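Local coordinates for Non-structural protein 3 (Porcine deltacoronavirus, PDB 6LN0) that is a multidomain replicase protein that probably cleaves the viral polyprotein with a papain-like protease and probably recognises ADP-ribose through its macro domain, at residues 246-251 and 407-412; 268-273 and 286-291; 398-403 and 413-418. One frame throughout, in Å; residues are numbered along the deposited sequence.

Contact 1: 246-251 and 407-412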
loop_
_atom_site.group_PDB
_atom_site.type_symbol
_atom_site.label_atom_id
_atom_site.label_comp_id
_atom_site.label_asym_id
_atom_site.label_seq_id
_atom_site.Cartn_x
_atom_site.Cartn_y
_atom_site.Cartn_z
ATOM N N ARG A 246 15.896 -34.687 3.856
ATOM C CA ARG A 246 15.612 -35.747 4.825
ATOM C C ARG A 246 16.903 -36.191 5.508
ATOM O O ARG A 246 17.879 -36.536 4.842
ATOM C CB ARG A 246 14.942 -36.956 4.158
ATOM C CG ARG A 246 13.667 -36.669 3.340
ATOM C CD ARG A 246 12.382 -36.565 4.194
ATOM N NE ARG A 246 12.305 -37.581 5.245
ATOM C CZ ARG A 246 11.574 -37.470 6.358
ATOM N NH1 ARG A 246 10.837 -36.384 6.582
ATOM N NH2 ARG A 246 11.583 -38.451 7.255
ATOM N N THR A 247 16.915 -36.174 6.840
ATOM C CA THR A 247 18.111 -36.488 7.618
ATOM C C THR A 247 17.668 -36.828 9.030
ATOM O O THR A 247 16.845 -36.106 9.601
ATOM C CB THR A 247 19.097 -35.305 7.663
ATOM O OG1 THR A 247 19.064 -34.592 6.425
ATOM C CG2 THR A 247 20.513 -35.781 7.907
ATOM N N ASN A 248 18.212 -37.909 9.591
ATOM C CA ASN A 248 17.867 -38.337 10.951
ATOM C C ASN A 248 16.358 -38.458 11.149
ATOM O O ASN A 248 15.814 -38.067 12.184
ATOM C CB ASN A 248 18.446 -37.391 12.003
ATOM C CG ASN A 248 19.898 -37.082 11.768
ATOM O OD1 ASN A 248 20.296 -36.783 10.651
ATOM N ND2 ASN A 248 20.704 -37.145 12.829
ATOM N N GLY A 249 15.666 -38.983 10.143
ATOM C CA GLY A 249 14.231 -39.168 10.242
ATOM C C GLY A 249 13.380 -37.925 10.077
ATOM O O GLY A 249 12.152 -38.054 10.011
ATOM N N LEU A 250 13.971 -36.728 10.003
ATOM C CA LEU A 250 13.217 -35.490 9.856
ATOM C C LEU A 250 13.671 -34.714 8.621
ATOM O O LEU A 250 14.822 -34.824 8.185
ATOM C CB LEU A 250 13.367 -34.611 11.104
ATOM C CG LEU A 250 14.767 -34.287 11.608
ATOM C CD1 LEU A 250 15.351 -33.123 10.833
ATOM C CD2 LEU A 250 14.712 -33.949 13.084
ATOM N N MET A 251 12.769 -33.901 8.074
ATOM C CA MET A 251 13.121 -32.996 6.974
ATOM C C MET A 251 13.821 -31.767 7.557
ATOM O O MET A 251 13.221 -31.004 8.315
ATOM C CB MET A 251 11.877 -32.625 6.172
ATOM C CG MET A 251 12.171 -31.815 4.910
ATOM S SD MET A 251 12.880 -32.766 3.536
ATOM C CE MET A 251 11.423 -33.534 2.849
ATOM N N THR A 407 23.170 -37.551 19.180
ATOM C CA THR A 407 22.154 -37.458 18.100
ATOM C C THR A 407 21.864 -36.013 17.677
ATOM O O THR A 407 20.743 -35.525 17.770
ATOM C CB THR A 407 20.832 -38.154 18.495
ATOM O OG1 THR A 407 20.327 -37.605 19.742
ATOM C CG2 THR A 407 21.014 -39.676 18.638
ATOM N N VAL A 408 22.871 -35.377 17.088
ATOM C CA VAL A 408 22.897 -33.925 16.947
ATOM C C VAL A 408 22.954 -33.526 15.471
ATOM O O VAL A 408 23.552 -34.221 14.643
ATOM C CB VAL A 408 24.097 -33.340 17.728
ATOM C CG1 VAL A 408 24.275 -31.891 17.462
ATOM C CG2 VAL A 408 23.965 -33.587 19.208
ATOM N N ASN A 409 22.333 -32.380 15.144
ATOM C CA ASN A 409 22.412 -31.750 13.817
ATOM C C ASN A 409 23.407 -30.585 13.745
ATOM O O ASN A 409 23.547 -29.957 12.682
ATOM C CB ASN A 409 21.024 -31.272 13.396
ATOM C CG ASN A 409 20.073 -32.417 13.176
ATOM O OD1 ASN A 409 20.124 -33.426 13.878
ATOM N ND2 ASN A 409 19.223 -32.287 12.170
ATOM N N GLY A 410 24.090 -30.286 14.854
ATOM C CA GLY A 410 25.127 -29.272 14.943
ATOM C C GLY A 410 26.358 -29.777 15.688
ATOM O O GLY A 410 26.878 -30.856 15.374
ATOM N N TYR A 411 26.825 -29.026 16.689
ATOM C CA TYR A 411 28.045 -29.354 17.422
ATOM C C TYR A 411 27.747 -30.279 18.613
ATOM O O TYR A 411 26.594 -30.559 18.951
ATOM C CB TYR A 411 28.743 -28.073 17.904
ATOM C CG TYR A 411 28.850 -26.977 16.860
ATOM C CD1 TYR A 411 28.834 -25.635 17.226
ATOM C CD2 TYR A 411 28.977 -27.283 15.503
ATOM C CE1 TYR A 411 28.935 -24.628 16.267
ATOM C CE2 TYR A 411 29.076 -26.287 14.539
ATOM C CZ TYR A 411 29.057 -24.964 14.923
ATOM O OH TYR A 411 29.151 -23.976 13.959
ATOM N N ASP A 412 28.808 -30.760 19.259
ATOM C CA ASP A 412 28.678 -31.527 20.493
ATOM C C ASP A 412 29.653 -30.991 21.528
ATOM O O ASP A 412 30.445 -31.715 22.138
ATOM C CB ASP A 412 28.880 -33.023 20.250
ATOM C CG ASP A 412 28.588 -33.859 21.491
ATOM O OD1 ASP A 412 27.459 -33.751 22.033
ATOM O OD2 ASP A 412 29.494 -34.614 21.920
#
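The carboxamides of Asn248 and Asn409 meet with their planes 50° apart, so they neither stack nor lie flat in one plane. Asn248 ND2 comes to 3.9 Å from Asn409 OD1, a polar approach too long to tie the two groups, while the other branch of Asn409, its ND2, lies 4.2 Å from Leu250 CD1. Asn248 belongs to a tight beta hairpin of the papain-like peptidase region, strands 244-247 and 250-253, whose type I' turn runs from Thr247 to Leu250; residues 407-412 belong to the loop between strands 398-402 and 416-423. Asparagine and glycine suit the turn because Asn248 and Gly249 both need positive phi, and the turn closes through Leu250 N to Thr247 O at 3.0 Å. With CG beside its own backbone N (chi1 -66°), Asn409 carries its amide toward the hairpin, running antiparallel alongside the side chains of Asn248 and Leu250. Its backbone hydrogen-bonds to Tyr401 of strand 398-402. Leucine suits position 250, since its side chain also packs on Tyr401 and on Asn267 and Gln270 of helix 260-270. Within the hairpin, one face of the Arg246 guanidinium has Leu250 C 3.9 Å above it, towards the rim, and Arg246 NH2 makes a weak, bent hydrogen bond of 2.8 Å to Gly249 O.

Contact 2: 268-273 and 286-291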
loop_
_atom_site.group_PDB
_atom_site.type_symbol
_atom_site.label_atom_id
_atom_site.label_comp_id
_atom_site.label_asym_id
_atom_site.label_seq_id
_atom_site.Cartn_x
_atom_site.Cartn_y
_atom_site.Cartn_z
ATOM N N LEU A 268 12.906 -29.618 16.539
ATOM C CA LEU A 268 12.212 -29.956 17.780
ATOM C C LEU A 268 10.740 -30.253 17.515
ATOM O O LEU A 268 10.206 -31.271 17.967
ATOM C CB LEU A 268 12.348 -28.816 18.786
ATOM C CG LEU A 268 11.725 -29.025 20.154
ATOM C CD1 LEU A 268 12.368 -30.200 20.870
ATOM C CD2 LEU A 268 11.893 -27.751 20.967
ATOM N N PHE A 269 10.072 -29.373 16.760
ATOM C CA PHE A 269 8.640 -29.541 16.546
ATOM C C PHE A 269 8.350 -30.874 15.875
ATOM O O PHE A 269 7.416 -31.584 16.262
ATOM C CB PHE A 269 8.055 -28.382 15.714
ATOM C CG PHE A 269 6.578 -28.512 15.501
ATOM C CD1 PHE A 269 6.077 -29.221 14.421
ATOM C CD2 PHE A 269 5.691 -28.014 16.434
ATOM C CE1 PHE A 269 4.721 -29.401 14.266
ATOM C CE2 PHE A 269 4.327 -28.193 16.284
ATOM C CZ PHE A 269 3.842 -28.870 15.191
ATOM N N GLN A 270 9.153 -31.236 14.875
ATOM C CA GLN A 270 8.963 -32.507 14.191
ATOM C C GLN A 270 9.055 -33.698 15.140
ATOM O O GLN A 270 8.471 -34.746 14.846
ATOM C CB GLN A 270 9.984 -32.646 13.058
ATOM C CG GLN A 270 9.697 -31.737 11.861
ATOM C CD GLN A 270 10.661 -31.952 10.715
ATOM O OE1 GLN A 270 10.435 -32.805 9.854
ATOM N NE2 GLN A 270 11.757 -31.187 10.702
ATOM N N ASN A 271 9.754 -33.562 16.272
ATOM C CA ASN A 271 9.847 -34.640 17.246
ATOM C C ASN A 271 8.815 -34.533 18.354
ATOM O O ASN A 271 8.992 -35.157 19.404
ATOM C CB ASN A 271 11.254 -34.708 17.848
ATOM C CG ASN A 271 12.224 -35.444 16.940
ATOM O OD1 ASN A 271 13.102 -34.830 16.328
ATOM N ND2 ASN A 271 12.035 -36.753 16.805
ATOM N N THR A 272 7.763 -33.749 18.162
ATOM C CA THR A 272 6.608 -33.794 19.043
ATOM C C THR A 272 5.440 -34.436 18.307
ATOM O O THR A 272 5.551 -34.874 17.162
ATOM C CB THR A 272 6.206 -32.407 19.527
ATOM O OG1 THR A 272 5.418 -31.801 18.506
ATOM C CG2 THR A 272 7.418 -31.561 19.791
ATOM N N ALA A 273 4.297 -34.485 18.978
ATOM C CA ALA A 273 3.130 -35.152 18.432
ATOM C C ALA A 273 2.043 -34.168 18.037
ATOM O O ALA A 273 0.912 -34.585 17.776
ATOM C CB ALA A 273 2.590 -36.165 19.438
ATOM N N GLU A 286 3.688 -28.520 2.812
ATOM C CA GLU A 286 4.595 -28.135 1.733
ATOM C C GLU A 286 6.042 -28.359 2.148
ATOM O O GLU A 286 6.793 -29.072 1.475
ATOM C CB GLU A 286 4.378 -26.679 1.325
ATOM C CG GLU A 286 3.172 -26.495 0.460
ATOM C CD GLU A 286 2.935 -25.050 0.043
ATOM O OE1 GLU A 286 3.898 -24.242 0.006
ATOM O OE2 GLU A 286 1.767 -24.730 -0.271
ATOM N N TYR A 287 6.451 -27.744 3.257
ATOM C CA TYR A 287 7.814 -27.906 3.750
ATOM C C TYR A 287 8.207 -29.378 3.822
ATOM O O TYR A 287 9.283 -29.770 3.354
ATOM C CB TYR A 287 7.943 -27.238 5.123
ATOM C CG TYR A 287 9.248 -27.484 5.861
ATOM C CD1 TYR A 287 9.446 -28.637 6.629
ATOM C CD2 TYR A 287 10.267 -26.548 5.829
ATOM C CE1 TYR A 287 10.636 -28.846 7.309
ATOM C CE2 TYR A 287 11.449 -26.756 6.521
ATOM C CZ TYR A 287 11.623 -27.896 7.245
ATOM O OH TYR A 287 12.808 -28.078 7.912
ATOM N N LEU A 288 7.340 -30.214 4.400
ATOM C CA LEU A 288 7.683 -31.623 4.561
ATOM C C LEU A 288 7.817 -32.350 3.229
ATOM O O LEU A 288 8.313 -33.483 3.210
ATOM C CB LEU A 288 6.643 -32.337 5.422
ATOM C CG LEU A 288 6.734 -32.180 6.941
ATOM C CD1 LEU A 288 5.693 -33.073 7.623
ATOM C CD2 LEU A 288 8.133 -32.461 7.478
ATOM N N ASN A 289 7.401 -31.728 2.126
ATOM C CA ASN A 289 7.494 -32.333 0.807
ATOM C C ASN A 289 8.508 -31.650 -0.103
ATOM O O ASN A 289 8.632 -32.045 -1.264
ATOM C CB ASN A 289 6.115 -32.339 0.137
ATOM C CG ASN A 289 5.201 -33.407 0.709
ATOM O OD1 ASN A 289 5.604 -34.183 1.580
ATOM N ND2 ASN A 289 3.969 -33.450 0.231
ATOM N N GLY A 290 9.228 -30.639 0.380
ATOM C CA GLY A 290 10.272 -30.001 -0.400
ATOM C C GLY A 290 10.024 -28.559 -0.784
ATOM O O GLY A 290 10.863 -27.985 -1.492
ATOM N N ASN A 291 8.898 -27.948 -0.359
ATOM C CA ASN A 291 8.611 -26.531 -0.600
ATOM C C ASN A 291 8.715 -25.741 0.692
ATOM O O ASN A 291 7.692 -25.303 1.236
ATOM C CB ASN A 291 7.209 -26.295 -1.156
ATOM C CG ASN A 291 6.913 -27.120 -2.359
ATOM O OD1 ASN A 291 7.609 -28.098 -2.634
ATOM N ND2 ASN A 291 5.862 -26.734 -3.103
#
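Gln270 reaches across to Leu288 with its chain fully stretched beyond CG (chi2 -176°), bringing OE1 to 3.3 Å from Leu288 CD2. This is van der Waals packing, and no hydrogen bond joins the two segments directly. A chi3 of 88° turns the terminal amide across the line of the chain, so that NE2 comes to the edge of the Tyr287 ring, near its plane and 4.3 Å from CE1. The same NE2 donates a hydrogen bond to the backbone O of Met251, and Tyr287 OH binds that carbonyl too. Met251 O thus accepts from both helices, and a long amide and a phenol both suit this place because each can reach it with a donor. Leu288 also packs on Met251. Behind it the helix closes in a Schellman motif, with Asn291 N bonded to Glu286 O at 3.0 Å and Gly290 N to Tyr287 O at 3.1 Å. Gly290 adopts the positive phi of 114° that this ending needs. Just past the end of helix 260-270, Thr272 OG1 gives a 3.0 Å bond to a lone pair of Phe269 O. The contact therefore joins the C-terminal ends of helices 260-270 and 278-287 beside strand 250-253, while Leu268 and Phe269 pack on helix 313-322.

Contact 3: 398-403 and 413-418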
loop_
_atom_site.group_PDB
_atom_site.type_symbol
_atom_site.label_atom_id
_atom_site.label_comp_id
_atom_site.label_asym_id
_atom_site.label_seq_id
_atom_site.Cartn_x
_atom_site.Cartn_y
_atom_site.Cartn_z
ATOM N N HIS A 398 25.061 -19.981 17.699
ATOM C CA HIS A 398 24.569 -21.086 16.893
ATOM C C HIS A 398 23.626 -21.894 17.771
ATOM O O HIS A 398 23.790 -21.941 18.993
ATOM C CB HIS A 398 25.725 -21.957 16.363
ATOM C CG HIS A 398 25.296 -23.069 15.450
ATOM N ND1 HIS A 398 24.653 -22.846 14.250
ATOM C CD2 HIS A 398 25.438 -24.415 15.552
ATOM C CE1 HIS A 398 24.409 -24.004 13.660
ATOM N NE2 HIS A 398 24.873 -24.972 14.430
ATOM N N CYS A 399 22.615 -22.498 17.155
ATOM C CA CYS A 399 21.645 -23.298 17.887
ATOM C C CYS A 399 21.257 -24.477 17.020
ATOM O O CYS A 399 21.294 -24.390 15.787
ATOM C CB CYS A 399 20.405 -22.473 18.289
ATOM S SG CYS A 399 19.401 -21.887 16.961
ATOM N N TRP A 400 20.891 -25.582 17.663
ATOM C CA TRP A 400 20.757 -26.800 16.885
ATOM C C TRP A 400 19.881 -27.765 17.651
ATOM O O TRP A 400 19.840 -27.742 18.886
ATOM C CB TRP A 400 22.126 -27.437 16.594
ATOM C CG TRP A 400 22.809 -27.978 17.821
ATOM C CD1 TRP A 400 22.649 -29.219 18.353
ATOM C CD2 TRP A 400 23.749 -27.296 18.673
ATOM N NE1 TRP A 400 23.428 -29.362 19.481
ATOM C CE2 TRP A 400 24.115 -28.198 19.697
ATOM C CE3 TRP A 400 24.325 -26.021 18.664
ATOM C CZ2 TRP A 400 25.025 -27.866 20.699
ATOM C CZ3 TRP A 400 25.226 -25.689 19.669
ATOM C CH2 TRP A 400 25.570 -26.612 20.668
ATOM N N TYR A 401 19.193 -28.621 16.905
ATOM C CA TYR A 401 18.393 -29.665 17.520
ATOM C C TYR A 401 19.279 -30.843 17.905
ATOM O O TYR A 401 20.211 -31.208 17.184
ATOM C CB TYR A 401 17.302 -30.130 16.566
ATOM C CG TYR A 401 16.605 -31.376 17.039
ATOM C CD1 TYR A 401 16.000 -31.422 18.290
ATOM C CD2 TYR A 401 16.548 -32.509 16.243
ATOM C CE1 TYR A 401 15.361 -32.564 18.732
ATOM C CE2 TYR A 401 15.909 -33.655 16.674
ATOM C CZ TYR A 401 15.317 -33.679 17.922
ATOM O OH TYR A 401 14.681 -34.820 18.359
ATOM N N THR A 402 18.986 -31.434 19.051
ATOM C CA THR A 402 19.634 -32.664 19.461
ATOM C C THR A 402 18.586 -33.550 20.110
ATOM O O THR A 402 17.886 -33.116 21.027
ATOM C CB THR A 402 20.799 -32.393 20.426
ATOM O OG1 THR A 402 21.215 -33.620 21.032
ATOM C CG2 THR A 402 20.400 -31.407 21.516
ATOM N N ASN A 403 18.439 -34.765 19.595
ATOM C CA ASN A 403 17.741 -35.789 20.345
ATOM C C ASN A 403 18.575 -36.135 21.574
ATOM O O ASN A 403 19.757 -35.816 21.659
ATOM C CB ASN A 403 17.488 -37.014 19.466
ATOM C CG ASN A 403 16.201 -37.723 19.804
ATOM O OD1 ASN A 403 15.977 -38.120 20.954
ATOM N ND2 ASN A 403 15.333 -37.885 18.796
ATOM N N THR A 413 29.623 -29.679 21.705
ATOM C CA THR A 413 30.324 -29.061 22.809
ATOM C C THR A 413 29.346 -28.878 23.967
ATOM O O THR A 413 28.187 -29.310 23.913
ATOM C CB THR A 413 30.943 -27.734 22.373
ATOM O OG1 THR A 413 31.348 -26.988 23.528
ATOM C CG2 THR A 413 29.933 -26.923 21.569
ATOM N N LYS A 414 29.825 -28.248 25.038
ATOM C CA LYS A 414 28.950 -27.868 26.134
ATOM C C LYS A 414 28.180 -26.621 25.731
ATOM O O LYS A 414 28.757 -25.648 25.228
ATOM C CB LYS A 414 29.733 -27.632 27.431
ATOM C CG LYS A 414 30.546 -26.341 27.481
ATOM C CD LYS A 414 30.648 -25.779 28.895
ATOM C CE LYS A 414 32.085 -25.335 29.181
ATOM N NZ LYS A 414 32.294 -24.847 30.571
ATOM N N ALA A 415 26.870 -26.669 25.918
ATOM C CA ALA A 415 26.009 -25.579 25.506
ATOM C C ALA A 415 24.787 -25.596 26.398
ATOM O O ALA A 415 24.338 -26.655 26.839
ATOM C CB ALA A 415 25.597 -25.708 24.035
ATOM N N ASN A 416 24.266 -24.412 26.680
ATOM C CA ASN A 416 22.982 -24.345 27.353
ATOM C C ASN A 416 21.916 -25.039 26.513
ATOM O O ASN A 416 21.991 -25.086 25.281
ATOM C CB ASN A 416 22.626 -22.891 27.621
ATOM C CG ASN A 416 23.634 -22.230 28.522
ATOM O OD1 ASN A 416 24.099 -22.851 29.484
ATOM N ND2 ASN A 416 24.005 -20.996 28.218
ATOM N N VAL A 417 20.959 -25.645 27.182
ATOM C CA VAL A 417 19.747 -26.116 26.519
ATOM C C VAL A 417 18.680 -25.044 26.726
ATOM O O VAL A 417 18.630 -24.411 27.795
ATOM C CB VAL A 417 19.315 -27.499 27.054
ATOM C CG1 VAL A 417 18.862 -27.398 28.476
ATOM C CG2 VAL A 417 18.198 -28.080 26.202
ATOM N N VAL A 418 17.900 -24.761 25.681
ATOM C CA VAL A 418 16.907 -23.687 25.730
ATOM C C VAL A 418 15.490 -24.147 25.428
ATOM O O VAL A 418 14.546 -23.363 25.621
ATOM C CB VAL A 418 17.282 -22.502 24.813
ATOM C CG1 VAL A 418 18.540 -21.848 25.332
ATOM C CG2 VAL A 418 17.421 -22.949 23.350
#
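Trp400 reaches Ala415 and Thr413 with the far end of its indole. Its CB leaves edge strand 398-402, and CG sits between the backbone N and the carbonyl carbon (chi1 68°). A chi2 of 87° stands the indole plane nearly square to the CA-CB-CG plane. On the five-membered ring, CD1 packs against Val408, and NE1 comes close to the carbonyl O of Tyr411. The six-membered ring runs on to its tip, where CH2 lies 3.5 Å from Ala415 CB and CZ2 lies 4.0 Å from the same methyl. CH2 also approaches Thr413 CG2, more loosely at 4.5 Å. Both methyls come at the ring obliquely. The small alanine suits this tight buried spot, where it also touches Ala395, whereas exposed Thr413 offers the ring its CG2 methyl and makes a weak OG1 bond to Lys414 O. Strand 391-395 lies between strands 398-402 and 416-423 and pairs with both, so the indole spans from an edge strand to the chain leading into the next strand but one. This is packing at the end of a mixed, largely antiparallel sheet; on the same edge strand His398 touches Cys260 at the start of helix 260-270, a juxtaposition consistent with the helix-and-strand active-site cleft of papain-like peptidases.

The three contacts form one neighbourhood of what is probably the protease domain. Contact 3 is the buried one, apolar and aromatic, whereas contacts 1 and 2 are partly buried and bring amide groups against leucines. Contacts 1 and 3 both involve strand 398-402 and the chain that follows it, the loop of contact 1 leading directly into the second segment of contact 3. Contact 1 meets contact 2 through Met251, the next residue after Leu250 on the hairpin. Contacts 2 and 3, with centres about 19 Å apart, are linked by a weak bond from Tyr401 OH to Asn271 OD1. Helix 260-270 packs on both the hairpin and the sheet edge.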